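Carbohydrate deacetylase (Enterococcus faecalis, PDB 2I5I) probably catalyses the deacetylation of acetylated carbohydrates, a step in oligosaccharide breakdown, as a magnesium-dependent homodimeric hydrolase of the YdjC family. Local coordinates at residues I24-A27 and H28-V32; M49-A52 and R53-P57; Y107-W110 and D111-I115; S226-C229 and M230-R234; L239-Q242 and E243-E246. One frame throughout, in Å; residues are numbered along the deposited sequence.

Interaction 1: I24-A27 and H28-V32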
loop_
_atom_site.group_PDB
_atom_site.type_symbol
_atom_site.label_atom_id
_atom_site.label_comp_id
_atom_site.label_asym_id
_atom_site.label_seq_id
_atom_site.Cartn_x
_atom_site.Cartn_y
_atom_site.Cartn_z
ATOM N N ILE A 24 -20.403 -5.590 2.552
ATOM C CA ILE A 24 -20.395 -5.383 1.098
ATOM C C ILE A 24 -19.075 -5.772 0.473
ATOM O O ILE A 24 -19.020 -6.451 -0.553
ATOM C CB ILE A 24 -20.743 -3.919 0.775
ATOM C CG1 ILE A 24 -22.216 -3.619 1.090
ATOM C CG2 ILE A 24 -20.443 -3.567 -0.662
ATOM C CD1 ILE A 24 -22.529 -2.158 1.257
ATOM N N ILE A 25 -17.951 -5.368 1.091
ATOM C CA ILE A 25 -16.653 -5.746 0.531
ATOM C C ILE A 25 -16.515 -7.251 0.417
ATOM O O ILE A 25 -15.985 -7.745 -0.582
ATOM C CB ILE A 25 -15.523 -5.099 1.365
ATOM C CG1 ILE A 25 -15.440 -3.593 1.153
ATOM C CG2 ILE A 25 -14.177 -5.763 1.088
ATOM C CD1 ILE A 25 -14.489 -2.794 2.025
ATOM N N GLU A 26 -16.997 -8.007 1.399
ATOM C CA GLU A 26 -16.966 -9.469 1.355
ATOM C C GLU A 26 -17.726 -10.059 0.168
ATOM O O GLU A 26 -17.295 -10.955 -0.539
ATOM C CB GLU A 26 -17.550 -9.991 2.671
ATOM C CG GLU A 26 -17.501 -11.495 2.822
ATOM C CD GLU A 26 -16.132 -12.117 2.997
ATOM O OE1 GLU A 26 -15.132 -11.407 3.241
ATOM O OE2 GLU A 26 -16.052 -13.369 2.887
ATOM N N ALA A 27 -18.934 -9.528 0.007
ATOM C CA ALA A 27 -19.844 -9.941 -1.051
ATOM C C ALA A 27 -19.263 -9.650 -2.424
ATOM O O ALA A 27 -19.556 -10.353 -3.387
ATOM C CB ALA A 27 -21.173 -9.206 -0.829
ATOM N N HIS A 28 -18.425 -8.623 -2.536
ATOM C CA HIS A 28 -17.758 -8.360 -3.808
ATOM C C HIS A 28 -16.559 -9.274 -4.012
ATOM O O HIS A 28 -16.417 -9.937 -5.047
ATOM C CB HIS A 28 -17.323 -6.899 -3.874
ATOM C CG HIS A 28 -16.374 -6.542 -4.961
ATOM N ND1 HIS A 28 -16.770 -6.476 -6.281
ATOM C CD2 HIS A 28 -15.056 -6.236 -4.966
ATOM C CE1 HIS A 28 -15.746 -6.152 -7.044
ATOM N NE2 HIS A 28 -14.688 -5.990 -6.272
ATOM N N LYS A 29 -15.684 -9.323 -3.011
ATOM C CA LYS A 29 -14.395 -10.001 -3.165
ATOM C C LYS A 29 -14.552 -11.514 -3.234
ATOM O O LYS A 29 -13.790 -12.142 -3.969
ATOM C CB LYS A 29 -13.454 -9.597 -2.023
ATOM C CG LYS A 29 -12.963 -8.157 -2.129
ATOM C CD LYS A 29 -12.073 -7.783 -0.951
ATOM C CE LYS A 29 -10.603 -7.944 -1.312
ATOM N NZ LYS A 29 -9.770 -8.075 -0.067
ATOM N N ARG A 30 -15.491 -12.082 -2.493
ATOM C CA ARG A 30 -15.767 -13.500 -2.468
ATOM C C ARG A 30 -17.017 -13.893 -3.244
ATOM O O ARG A 30 -17.382 -15.059 -3.324
ATOM C CB ARG A 30 -15.965 -13.977 -1.002
ATOM C CG ARG A 30 -15.538 -15.434 -0.836
ATOM C CD ARG A 30 -15.915 -15.999 0.534
ATOM N NE ARG A 30 -15.164 -15.299 1.570
ATOM C CZ ARG A 30 -13.899 -15.521 1.899
ATOM N NH1 ARG A 30 -13.168 -16.445 1.298
ATOM N NH2 ARG A 30 -13.334 -14.804 2.866
ATOM N N GLY A 31 -17.744 -12.925 -3.803
ATOM C CA GLY A 31 -19.082 -13.186 -4.307
ATOM C C GLY A 31 -19.354 -12.438 -5.608
ATOM O O GLY A 31 -18.425 -12.051 -6.303
ATOM N N VAL A 32 -20.630 -12.212 -5.931
ATOM C CA VAL A 32 -20.914 -11.659 -7.264
ATOM C C VAL A 32 -21.311 -10.192 -7.276
ATOM O O VAL A 32 -21.680 -9.663 -8.338
ATOM C CB VAL A 32 -22.001 -12.526 -7.949
ATOM C CG1 VAL A 32 -21.452 -13.924 -8.226
ATOM C CG2 VAL A 32 -23.262 -12.588 -7.114
#

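Interaction 2: M49-A52 and R53-P57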
loop_
_atom_site.group_PDB
_atom_site.type_symbol
_atom_site.label_atom_id
_atom_site.label_comp_id
_atom_site.label_asym_id
_atom_site.label_seq_id
_atom_site.Cartn_x
_atom_site.Cartn_y
_atom_site.Cartn_z
HETATM N N MSE A 49 -14.763 4.751 2.048
HETATM C CA MSE A 49 -14.120 4.930 0.756
HETATM C C MSE A 49 -12.637 4.596 0.850
HETATM O O MSE A 49 -12.046 4.030 -0.066
HETATM C CB MSE A 49 -14.395 6.369 0.274
HETATM C CG MSE A 49 -15.880 6.604 0.019
HETATM SE SE MSE A 49 -16.573 5.673 -1.364
HETATM C CE MSE A 49 -15.539 6.271 -2.701
ATOM N N GLU A 50 -12.026 4.906 1.997
ATOM C CA GLU A 50 -10.636 4.496 2.228
ATOM C C GLU A 50 -10.508 2.976 2.262
ATOM O O GLU A 50 -9.602 2.390 1.643
ATOM C CB GLU A 50 -10.143 5.095 3.550
ATOM C CG GLU A 50 -8.791 4.644 4.056
ATOM C CD GLU A 50 -7.647 4.779 3.083
ATOM O OE1 GLU A 50 -7.725 5.559 2.110
ATOM O OE2 GLU A 50 -6.630 4.083 3.301
ATOM N N SER A 51 -11.388 2.287 2.959
ATOM C CA SER A 51 -11.326 0.820 3.013
ATOM C C SER A 51 -11.430 0.206 1.633
ATOM O O SER A 51 -10.774 -0.738 1.183
ATOM C CB SER A 51 -12.439 0.299 3.925
ATOM O OG SER A 51 -12.390 -1.101 4.077
ATOM N N ALA A 52 -12.342 0.810 0.836
ATOM C CA ALA A 52 -12.436 0.299 -0.539
ATOM C C ALA A 52 -11.144 0.480 -1.310
ATOM O O ALA A 52 -10.719 -0.405 -2.055
ATOM C CB ALA A 52 -13.619 0.990 -1.230
ATOM N N ARG A 53 -10.530 1.642 -1.168
ATOM C CA ARG A 53 -9.313 1.948 -1.883
ATOM C C ARG A 53 -8.214 0.925 -1.566
ATOM O O ARG A 53 -7.498 0.525 -2.457
ATOM C CB ARG A 53 -8.785 3.329 -1.514
ATOM C CG ARG A 53 -7.500 3.733 -2.199
ATOM C CD ARG A 53 -6.977 5.076 -1.699
ATOM N NE ARG A 53 -6.472 4.986 -0.332
ATOM C CZ ARG A 53 -5.227 4.741 0.042
ATOM N NH1 ARG A 53 -4.247 4.544 -0.832
ATOM N NH2 ARG A 53 -4.943 4.689 1.337
ATOM N N ILE A 54 -8.155 0.571 -0.281
ATOM C CA ILE A 54 -7.002 -0.289 0.054
ATOM C C ILE A 54 -7.366 -1.753 0.011
ATOM O O ILE A 54 -6.456 -2.549 -0.278
ATOM C CB ILE A 54 -6.405 0.088 1.413
ATOM C CG1 ILE A 54 -7.261 -0.259 2.622
ATOM C CG2 ILE A 54 -6.064 1.577 1.425
ATOM C CD1 ILE A 54 -6.606 0.085 3.949
ATOM N N SER A 55 -8.610 -2.119 0.288
ATOM C CA SER A 55 -8.957 -3.537 0.363
ATOM C C SER A 55 -9.958 -4.007 -0.682
ATOM O O SER A 55 -10.124 -5.232 -0.837
ATOM C CB SER A 55 -9.436 -3.833 1.796
ATOM O OG SER A 55 -10.782 -3.527 2.004
ATOM N N ALA A 56 -10.614 -3.130 -1.448
ATOM C CA ALA A 56 -11.514 -3.549 -2.524
ATOM C C ALA A 56 -11.335 -2.685 -3.771
ATOM O O ALA A 56 -12.314 -2.104 -4.246
ATOM C CB ALA A 56 -12.962 -3.477 -2.056
ATOM N N PRO A 57 -10.125 -2.559 -4.299
ATOM C CA PRO A 57 -9.832 -1.604 -5.372
ATOM C C PRO A 57 -10.589 -1.917 -6.664
ATOM O O PRO A 57 -10.703 -1.047 -7.534
ATOM C CB PRO A 57 -8.329 -1.783 -5.626
ATOM C CG PRO A 57 -8.030 -3.162 -5.112
ATOM C CD PRO A 57 -8.924 -3.327 -3.917
#

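Interaction 3: Y107-W110 and D111-I115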
loop_
_atom_site.group_PDB
_atom_site.type_symbol
_atom_site.label_atom_id
_atom_site.label_comp_id
_atom_site.label_asym_id
_atom_site.label_seq_id
_atom_site.Cartn_x
_atom_site.Cartn_y
_atom_site.Cartn_z
ATOM N N TYR A 107 -33.093 19.502 -4.903
ATOM C CA TYR A 107 -32.019 19.713 -5.869
ATOM C C TYR A 107 -30.704 20.142 -5.205
ATOM O O TYR A 107 -29.699 19.567 -5.411
ATOM C CB TYR A 107 -32.410 20.737 -6.939
ATOM C CG TYR A 107 -31.396 20.938 -8.046
ATOM C CD1 TYR A 107 -30.405 21.858 -7.934
ATOM C CD2 TYR A 107 -31.470 20.225 -9.207
ATOM C CE1 TYR A 107 -29.493 22.033 -8.919
ATOM C CE2 TYR A 107 -30.591 20.404 -10.199
ATOM C CZ TYR A 107 -29.590 21.301 -10.058
ATOM O OH TYR A 107 -28.710 21.486 -11.070
ATOM N N ASN A 108 -30.762 21.164 -4.394
ATOM C CA ASN A 108 -29.581 21.721 -3.750
ATOM C C ASN A 108 -28.926 20.699 -2.825
ATOM O O ASN A 108 -27.709 20.541 -2.792
ATOM C CB ASN A 108 -29.919 22.985 -2.961
ATOM C CG ASN A 108 -30.390 24.101 -3.884
ATOM O OD1 ASN A 108 -29.930 24.172 -5.031
ATOM N ND2 ASN A 108 -31.284 24.958 -3.411
ATOM N N GLU A 109 -29.781 20.031 -2.055
ATOM C CA GLU A 109 -29.236 19.041 -1.117
ATOM C C GLU A 109 -28.595 17.880 -1.869
ATOM O O GLU A 109 -27.488 17.441 -1.523
ATOM C CB GLU A 109 -30.332 18.551 -0.167
ATOM C CG GLU A 109 -29.929 17.334 0.659
ATOM C CD GLU A 109 -28.771 17.577 1.599
ATOM O OE1 GLU A 109 -28.508 18.746 1.949
ATOM O OE2 GLU A 109 -28.141 16.581 2.038
ATOM N N TRP A 110 -29.264 17.361 -2.902
ATOM C CA TRP A 110 -28.651 16.237 -3.632
ATOM C C TRP A 110 -27.387 16.676 -4.341
ATOM O O TRP A 110 -26.387 15.950 -4.426
ATOM C CB TRP A 110 -29.697 15.623 -4.564
ATOM C CG TRP A 110 -30.658 14.714 -3.851
ATOM C CD1 TRP A 110 -30.668 14.336 -2.535
ATOM C CD2 TRP A 110 -31.775 14.055 -4.462
ATOM N NE1 TRP A 110 -31.727 13.485 -2.307
ATOM C CE2 TRP A 110 -32.429 13.293 -3.467
ATOM C CE3 TRP A 110 -32.285 14.044 -5.757
ATOM C CZ2 TRP A 110 -33.562 12.535 -3.758
ATOM C CZ3 TRP A 110 -33.414 13.289 -6.036
ATOM C CH2 TRP A 110 -34.053 12.539 -5.047
ATOM N N ASP A 111 -27.379 17.906 -4.866
ATOM C CA ASP A 111 -26.163 18.437 -5.473
ATOM C C ASP A 111 -25.056 18.451 -4.422
ATOM O O ASP A 111 -23.914 18.052 -4.653
ATOM C CB ASP A 111 -26.446 19.828 -6.016
ATOM C CG ASP A 111 -25.255 20.577 -6.574
ATOM O OD1 ASP A 111 -24.751 20.211 -7.667
ATOM O OD2 ASP A 111 -24.814 21.548 -5.932
ATOM N N ALA A 112 -25.383 18.917 -3.232
ATOM C CA ALA A 112 -24.459 18.915 -2.103
ATOM C C ALA A 112 -23.976 17.502 -1.779
ATOM O O ALA A 112 -22.812 17.305 -1.430
ATOM C CB ALA A 112 -25.158 19.531 -0.903
ATOM N N GLN A 113 -24.861 16.512 -1.896
ATOM C CA GLN A 113 -24.472 15.138 -1.579
ATOM C C GLN A 113 -23.477 14.611 -2.589
ATOM O O GLN A 113 -22.596 13.799 -2.325
ATOM C CB GLN A 113 -25.705 14.225 -1.513
ATOM C CG GLN A 113 -26.430 14.400 -0.173
ATOM C CD GLN A 113 -27.740 13.642 -0.097
ATOM O OE1 GLN A 113 -27.939 12.552 -0.645
ATOM N NE2 GLN A 113 -28.704 14.211 0.626
ATOM N N ILE A 114 -23.611 15.100 -3.819
ATOM C CA ILE A 114 -22.707 14.627 -4.869
ATOM C C ILE A 114 -21.347 15.252 -4.662
ATOM O O ILE A 114 -20.328 14.570 -4.750
ATOM C CB ILE A 114 -23.258 14.937 -6.273
ATOM C CG1 ILE A 114 -24.472 14.077 -6.606
ATOM C CG2 ILE A 114 -22.160 14.825 -7.314
ATOM C CD1 ILE A 114 -25.252 14.540 -7.824
ATOM N N ILE A 115 -21.335 16.553 -4.365
ATOM C CA ILE A 115 -20.061 17.224 -4.087
ATOM C C ILE A 115 -19.361 16.603 -2.880
ATOM O O ILE A 115 -18.142 16.460 -2.867
ATOM C CB ILE A 115 -20.286 18.718 -3.862
ATOM C CG1 ILE A 115 -20.593 19.406 -5.218
ATOM C CG2 ILE A 115 -19.158 19.406 -3.154
ATOM C CD1 ILE A 115 -21.970 20.000 -5.144
#

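Interaction 4: S226-C229 and M230-R234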
loop_
_atom_site.group_PDB
_atom_site.type_symbol
_atom_site.label_atom_id
_atom_site.label_comp_id
_atom_site.label_asym_id
_atom_site.label_seq_id
_atom_site.Cartn_x
_atom_site.Cartn_y
_atom_site.Cartn_z
ATOM N N SER A 226 -31.190 0.514 11.330
ATOM C CA SER A 226 -32.097 -0.049 10.354
ATOM C C SER A 226 -32.954 -1.216 10.808
ATOM O O SER A 226 -32.472 -2.212 11.336
ATOM C CB SER A 226 -31.284 -0.569 9.142
ATOM O OG SER A 226 -32.129 -0.361 8.021
ATOM N N GLY A 227 -34.254 -1.089 10.518
ATOM C CA GLY A 227 -35.158 -2.202 10.696
ATOM C C GLY A 227 -34.861 -3.387 9.799
ATOM O O GLY A 227 -35.279 -4.480 10.163
ATOM N N TYR A 228 -34.159 -3.201 8.682
ATOM C CA TYR A 228 -33.700 -4.307 7.852
ATOM C C TYR A 228 -32.271 -4.660 8.274
ATOM O O TYR A 228 -31.307 -4.051 7.810
ATOM C CB TYR A 228 -33.723 -3.991 6.355
ATOM C CG TYR A 228 -33.555 -5.190 5.443
ATOM C CD1 TYR A 228 -34.384 -6.300 5.528
ATOM C CD2 TYR A 228 -32.566 -5.250 4.468
ATOM C CE1 TYR A 228 -34.246 -7.409 4.702
ATOM C CE2 TYR A 228 -32.413 -6.341 3.635
ATOM C CZ TYR A 228 -33.255 -7.425 3.746
ATOM O OH TYR A 228 -33.110 -8.521 2.931
ATOM N N CYS A 229 -32.170 -5.632 9.164
ATOM C CA CYS A 229 -30.874 -5.898 9.802
ATOM C C CYS A 229 -30.410 -7.324 9.597
ATOM O O CYS A 229 -29.573 -7.619 8.741
ATOM C CB CYS A 229 -31.015 -5.552 11.288
ATOM S SG CYS A 229 -29.470 -5.674 12.223
HETATM N N MSE A 230 -30.951 -8.286 10.356
HETATM C CA MSE A 230 -30.444 -9.655 10.290
HETATM C C MSE A 230 -30.514 -10.277 8.909
HETATM O O MSE A 230 -29.594 -11.078 8.620
HETATM C CB MSE A 230 -31.179 -10.516 11.319
HETATM C CG MSE A 230 -30.899 -10.265 12.782
HETATM SE SE MSE A 230 -29.207 -9.984 13.345
HETATM C CE MSE A 230 -28.470 -11.602 13.093
ATOM N N PRO A 231 -31.449 -10.057 8.001
ATOM C CA PRO A 231 -31.365 -10.744 6.699
ATOM C C PRO A 231 -30.150 -10.348 5.855
ATOM O O PRO A 231 -29.745 -11.073 4.942
ATOM C CB PRO A 231 -32.629 -10.279 5.963
ATOM C CG PRO A 231 -33.560 -9.879 7.072
ATOM C CD PRO A 231 -32.646 -9.199 8.064
ATOM N N ARG A 232 -29.549 -9.213 6.177
ATOM C CA ARG A 232 -28.423 -8.764 5.351
ATOM C C ARG A 232 -27.271 -9.758 5.420
ATOM O O ARG A 232 -26.497 -9.901 4.471
ATOM C CB ARG A 232 -27.960 -7.383 5.765
ATOM C CG ARG A 232 -28.983 -6.265 5.797
ATOM C CD ARG A 232 -28.258 -4.918 5.641
ATOM N NE ARG A 232 -29.209 -3.837 5.821
ATOM C CZ ARG A 232 -29.240 -2.653 5.260
ATOM N NH1 ARG A 232 -28.341 -2.238 4.395
ATOM N NH2 ARG A 232 -30.232 -1.835 5.595
ATOM N N ILE A 233 -27.132 -10.500 6.539
ATOM C CA ILE A 233 -26.045 -11.486 6.532
ATOM C C ILE A 233 -26.379 -12.651 5.622
ATOM O O ILE A 233 -25.476 -13.257 5.022
ATOM C CB ILE A 233 -25.706 -11.973 7.953
ATOM C CG1 ILE A 233 -26.833 -12.630 8.762
ATOM C CG2 ILE A 233 -25.113 -10.832 8.777
ATOM C CD1 ILE A 233 -26.267 -13.385 9.967
ATOM N N ARG A 234 -27.687 -12.973 5.494
ATOM C CA ARG A 234 -28.092 -14.097 4.665
ATOM C C ARG A 234 -27.782 -13.795 3.198
ATOM O O ARG A 234 -27.426 -14.684 2.433
ATOM C CB ARG A 234 -29.576 -14.450 4.806
ATOM C CG ARG A 234 -30.011 -15.014 6.135
#

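Interaction 5: L239-Q242 and E243-E246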
loop_
_atom_site.group_PDB
_atom_site.type_symbol
_atom_site.label_atom_id
_atom_site.label_comp_id
_atom_site.label_asym_id
_atom_site.label_seq_id
_atom_site.Cartn_x
_atom_site.Cartn_y
_atom_site.Cartn_z
ATOM N N LEU A 239 -24.975 -14.369 -1.895
ATOM C CA LEU A 239 -24.188 -13.741 -2.957
ATOM C C LEU A 239 -22.756 -14.256 -3.064
ATOM O O LEU A 239 -22.096 -14.016 -4.071
ATOM C CB LEU A 239 -24.159 -12.214 -2.783
ATOM C CG LEU A 239 -25.549 -11.560 -2.845
ATOM C CD1 LEU A 239 -25.505 -10.119 -2.380
ATOM C CD2 LEU A 239 -26.089 -11.670 -4.267
ATOM N N THR A 240 -22.251 -14.973 -2.062
ATOM C CA THR A 240 -20.916 -15.546 -2.126
ATOM C C THR A 240 -20.951 -17.055 -2.355
ATOM O O THR A 240 -19.899 -17.711 -2.348
ATOM C CB THR A 240 -20.133 -15.270 -0.820
ATOM O OG1 THR A 240 -20.858 -15.877 0.251
ATOM C CG2 THR A 240 -20.051 -13.793 -0.523
ATOM N N SER A 241 -22.140 -17.618 -2.573
ATOM C CA SER A 241 -22.278 -19.054 -2.781
ATOM C C SER A 241 -21.813 -19.509 -4.154
ATOM O O SER A 241 -21.921 -18.815 -5.162
ATOM C CB SER A 241 -23.725 -19.492 -2.526
ATOM O OG SER A 241 -24.653 -19.030 -3.493
ATOM N N GLN A 242 -21.258 -20.728 -4.209
ATOM C CA GLN A 242 -20.865 -21.344 -5.461
ATOM C C GLN A 242 -22.031 -21.510 -6.430
ATOM O O GLN A 242 -21.857 -21.371 -7.640
ATOM C CB GLN A 242 -20.247 -22.727 -5.194
ATOM C CG GLN A 242 -19.556 -23.293 -6.435
ATOM C CD GLN A 242 -18.047 -23.155 -6.303
ATOM O OE1 GLN A 242 -17.440 -23.934 -5.567
ATOM N NE2 GLN A 242 -17.459 -22.191 -7.007
ATOM N N GLU A 243 -23.210 -21.816 -5.904
ATOM C CA GLU A 243 -24.394 -22.013 -6.727
ATOM C C GLU A 243 -24.743 -20.752 -7.500
ATOM O O GLU A 243 -25.061 -20.779 -8.688
ATOM C CB GLU A 243 -25.598 -22.402 -5.865
ATOM C CG GLU A 243 -26.834 -22.650 -6.724
ATOM C CD GLU A 243 -27.991 -23.223 -5.924
ATOM O OE1 GLU A 243 -27.860 -23.294 -4.683
ATOM O OE2 GLU A 243 -29.016 -23.598 -6.534
ATOM N N VAL A 244 -24.669 -19.619 -6.800
ATOM C CA VAL A 244 -24.971 -18.368 -7.493
ATOM C C VAL A 244 -23.950 -18.086 -8.571
ATOM O O VAL A 244 -24.330 -17.800 -9.709
ATOM C CB VAL A 244 -25.047 -17.198 -6.493
ATOM C CG1 VAL A 244 -25.183 -15.892 -7.256
ATOM C CG2 VAL A 244 -26.189 -17.455 -5.526
ATOM N N LYS A 245 -22.657 -18.177 -8.249
ATOM C CA LYS A 245 -21.633 -17.946 -9.265
ATOM C C LYS A 245 -21.830 -18.867 -10.464
ATOM O O LYS A 245 -21.786 -18.393 -11.601
ATOM C CB LYS A 245 -20.229 -18.131 -8.677
ATOM C CG LYS A 245 -19.917 -17.043 -7.653
ATOM C CD LYS A 245 -18.567 -17.278 -6.996
ATOM C CE LYS A 245 -18.395 -16.380 -5.779
ATOM N NZ LYS A 245 -17.961 -17.137 -4.570
ATOM N N GLU A 246 -22.059 -20.153 -10.212
ATOM C CA GLU A 246 -22.259 -21.096 -11.316
ATOM C C GLU A 246 -23.469 -20.727 -12.168
ATOM O O GLU A 246 -23.412 -20.845 -13.399
ATOM C CB GLU A 246 -22.386 -22.529 -10.770
ATOM C CG GLU A 246 -21.009 -23.140 -10.515
ATOM C CD GLU A 246 -21.016 -24.413 -9.700
ATOM O OE1 GLU A 246 -22.107 -24.980 -9.477
ATOM O OE2 GLU A 246 -19.897 -24.824 -9.302
#

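Interaction 1: I24-A27 and H28-V32
Glu-26 and Arg-30 form a local salt bridge between residues four apart, from Glu-26 on the last turn of helix 18-29 to Arg-30 just beyond it, where the chain runs out into the loop 30-32. The two side chains lie side by side and point the same way. Both contacts go to one carboxylate oxygen: Arg-30 NE meets Glu-26 OE2 at 2.5 Å, shorter than expected, so the exact separation is doubtful, while Arg-30 NH2 adds a weak bond to that same oxygen. OE2 meets the guanidinium at its edge, with the carboxylate and guanidinium planes 39° apart. A bend at chi2 of Glu-26 (69°) swings its carboxylate along the helix toward Arg-30. The NH2 group has a second charged partner, Glu-47 of the second subunit, so the pair lies at the contact with the second subunit.

The backbone continues the helical pattern here, with Lys-29 N bonded to Ile-25 O at 2.9 Å and Arg-30 N to Glu-26 O at 2.9 Å. On another side of the turn, Lys-29 CD packs alongside Ile-25 CG2 at 3.6 Å. His-28 turns its ring out of this contact, bonding through ND1 to Val-33 O and through NE2 to Thr-58 OG1.

Around this helix end, Ile-25 packs on helix 45-55, Ile-24 meets Ala-11 of strand 6-11, and Val-32 touches both Ile-9 of that strand and helix 242-250.

Interaction 2: M49-A52 and R53-P57
Arg-53 takes hold of Glu-50 side-on, three residues along helix 45-55, in a salt bridge that uses two nitrogens and both carboxylate oxygens. Arg-53 NE donates to Glu-50 OE1 at 2.8 Å, lying 28° out of the carboxylate plane on the syn side. The companion bond, from Arg-53 NH2 to Glu-50 OE2 at 2.7 Å, uses the syn lone pair. Two bonds to two atoms restrict rotation of both groups, although their planes remain 37° apart. Glu-50 reaches its partner through a bend at chi2, and Arg-53 folds back through one at chi3 (71°). Ile-54 CG2 packs closely against this pair: it lies 3.2 Å from Glu-50 OE2 and against one guanidinium face, offset toward the rim.

This Glu-50/Arg-53 side is partly exposed. Set against it are the buried side, with Met-49 (a selenomethionine) and Ala-52, and the tightly bonded helix end. There Ser-51 O accepts from Ser-55 N at 2.7 Å and from Ser-55 OG at 2.9 Å, the hydroxyl approaching from above the carbonyl plane. Ala-52 O then takes Ala-56 N at 2.8 Å, just where the chain leaves helical geometry. The serine side chains themselves are looser, with Ser-51 OG 3.6 Å from Ser-55 OG; the former bonds to Gln-22 instead.

Within the beta-alpha-beta unit of strand 35-38, helix 45-55 and strand 60-65, Met-49 and Ala-52 rest on Ile-61 of the latter strand, Ser-51 and Ser-55 meet helix 18-29, and Ile-54 packs against Ile-54 of the second subunit.

Interaction 3: Y107-W110 and D111-I115
Glu-109 and Gln-113 meet because their chains leave helix 103-117 differently: Glu-109 sets CG opposite its backbone N (chi1 169°) and bends at chi2, whereas Gln-113 starts beside its own N (chi1 -79°) and runs extended beyond CG. The result is an i to i+4 side-chain bond along a helix, a nearly straight hydrogen bond from Gln-113 NE2 to Glu-109 OE2, 2.8 Å long. The carboxylate accepts with its anti lone pair, and OE2 lies in the amide plane. The two flat groups are nevertheless strongly turned, their planes being 62° apart.

Further partners fix both groups: Glu-109 receives Ile-75 N at OE2 and Leu-76 N at OE1, and Gln-113 OE1 accepts from Thr-66 N, so that three N-H donors meet this buried carboxylate and would probably favour its charged form.

NE2 of Gln-113 also lies at the indole edge, 3.7 Å from Trp-110 CD1, with ring and amide planes steeply inclined. Along the backbone, Gln-113 N bonds to Glu-109 O at 2.8 Å, so this residue pair is linked through main chain and side chain alike. Asp-111 N bonds to Tyr-107 O at 2.9 Å, its carboxylate turning to Tyr-151, Lys-150 and Lys-6 of the third subunit. The Gln-113 side chain is about 7 Å from that of His-130, a predicted magnesium ligand.

Helix 103-117 is thus fitted among its neighbours: Trp-110, Gln-113 and Ile-114 pack on Leu-65 of strand 60-65, and Trp-110 and Asp-111 also touch Leu-147 of helix 138-151.

Interaction 4: S226-C229 and M230-R234
The guanidinium of Arg-232 receives Tyr-228 O at its edge and in its plane, while the phenol ring of Tyr-228 meets Pro-231 and the arginine chain obliquely. Arg-232 NE donates to Tyr-228 O at 2.9 Å with an N-H...O angle of 170°, and Arg-232 NH2 adds a weak bond to this carbonyl at 3.3 Å. One oxygen is thus held by two arginine nitrogens, in a turn that leads into helix 231-239. The ring and guanidinium planes are 47° apart. An extended run from CG to NE (chi3 -174°) carries the arginine head back past the turn.

Pro-231 CG and CB both approach Tyr-228 CE1, at 3.5 Å each, so the proline ring meets the phenol obliquely near CE1. The hydroxyl is bonded to Glu-235 and to Asp-186 N. Arg-232 N bonds to Cys-229 O at 3.0 Å.

Arg-232 NH1 forms a salt bridge with Asp-13, which with His-64 and the predicted magnesium ligand His-130 faces one vacant point, consistent with an unoccupied metal site for which Arg-232 would be a second-shell residue positioning Asp-13.

On the flanks, Cys-229 and Arg-232 pack against Leu-222 of helix 220-225, and Met-230, a selenomethionine, touches Gln-223 of the second subunit.

Interaction 5: L239-Q242 and E243-E246
Lys-245 NZ donates to Thr-240 O at 3.0 Å, tying a side chain on the first turns of helix 242-250 to the short connection that precedes it. The ammonium sits above the carbonyl plane, 55° out of it, and is not aligned with a lone pair. Its strongest polar partner is Arg-30 O, so the lysine bridges two backbone carbonyls from separate parts of the chain. The aliphatic portion stretches over Ser-241 O, with Lys-245 CG 3.7 Å from that oxygen, before the chain turns at chi4 to present NZ.

The backbone of the helix start is regular: Lys-245 N bonds to Ser-241 O at 3.2 Å, and Glu-246 N to Gln-242 O at 2.9 Å. Ser-241 holds the N-cap position. Its OG, placed between the backbone N and the carbonyl carbon (chi1 69°), accepts a weak capping bond from Val-244 N at 3.4 Å, and is bonded as well to Ile-238 O.

Further out, Gln-242 and Glu-246 make a side-chain contact on the exposed surface. Gln-242 CG comes within 3.3 Å of Glu-246 OE2, and the amide and carboxylate planes are only 7° apart. Val-244 is buried and touches Ile-194 of helix 191-203 and Val-32.

Chemically, the contact is a capped helix start in which Ser-241 OG weakly caps Val-244 N, while the Lys-245 ammonium donates to two main-chain oxygens, Thr-240 O and Arg-30 O, whose carbonyl dipoles would probably favour its positive charge.

Interactions 1, 2 and 5 form a connected group. Interactions 1 and 2, with centres 13 Å apart, pack helix 18-29 against helix 45-55, Ile-25 CD1 lying 3.4 Å from Ser-51 OG. Interaction 5, 11 Å from interaction 1 between centres, is joined to it by a probable backbone bond from Val-32 N to Leu-239 O (3.0 Å). Interaction 4 touches the possible metal site through Arg-232 and Asp-13; its Ser-226 side chain is about 6 Å from that of His-130, a predicted magnesium ligand, against about 7 Å for Gln-113 of interaction 3 and about 11 Å for Ile-24. Interactions 3 and 4 nevertheless have centres 28 Å apart, and interactions 1, 2 and 4 all touch the second subunit.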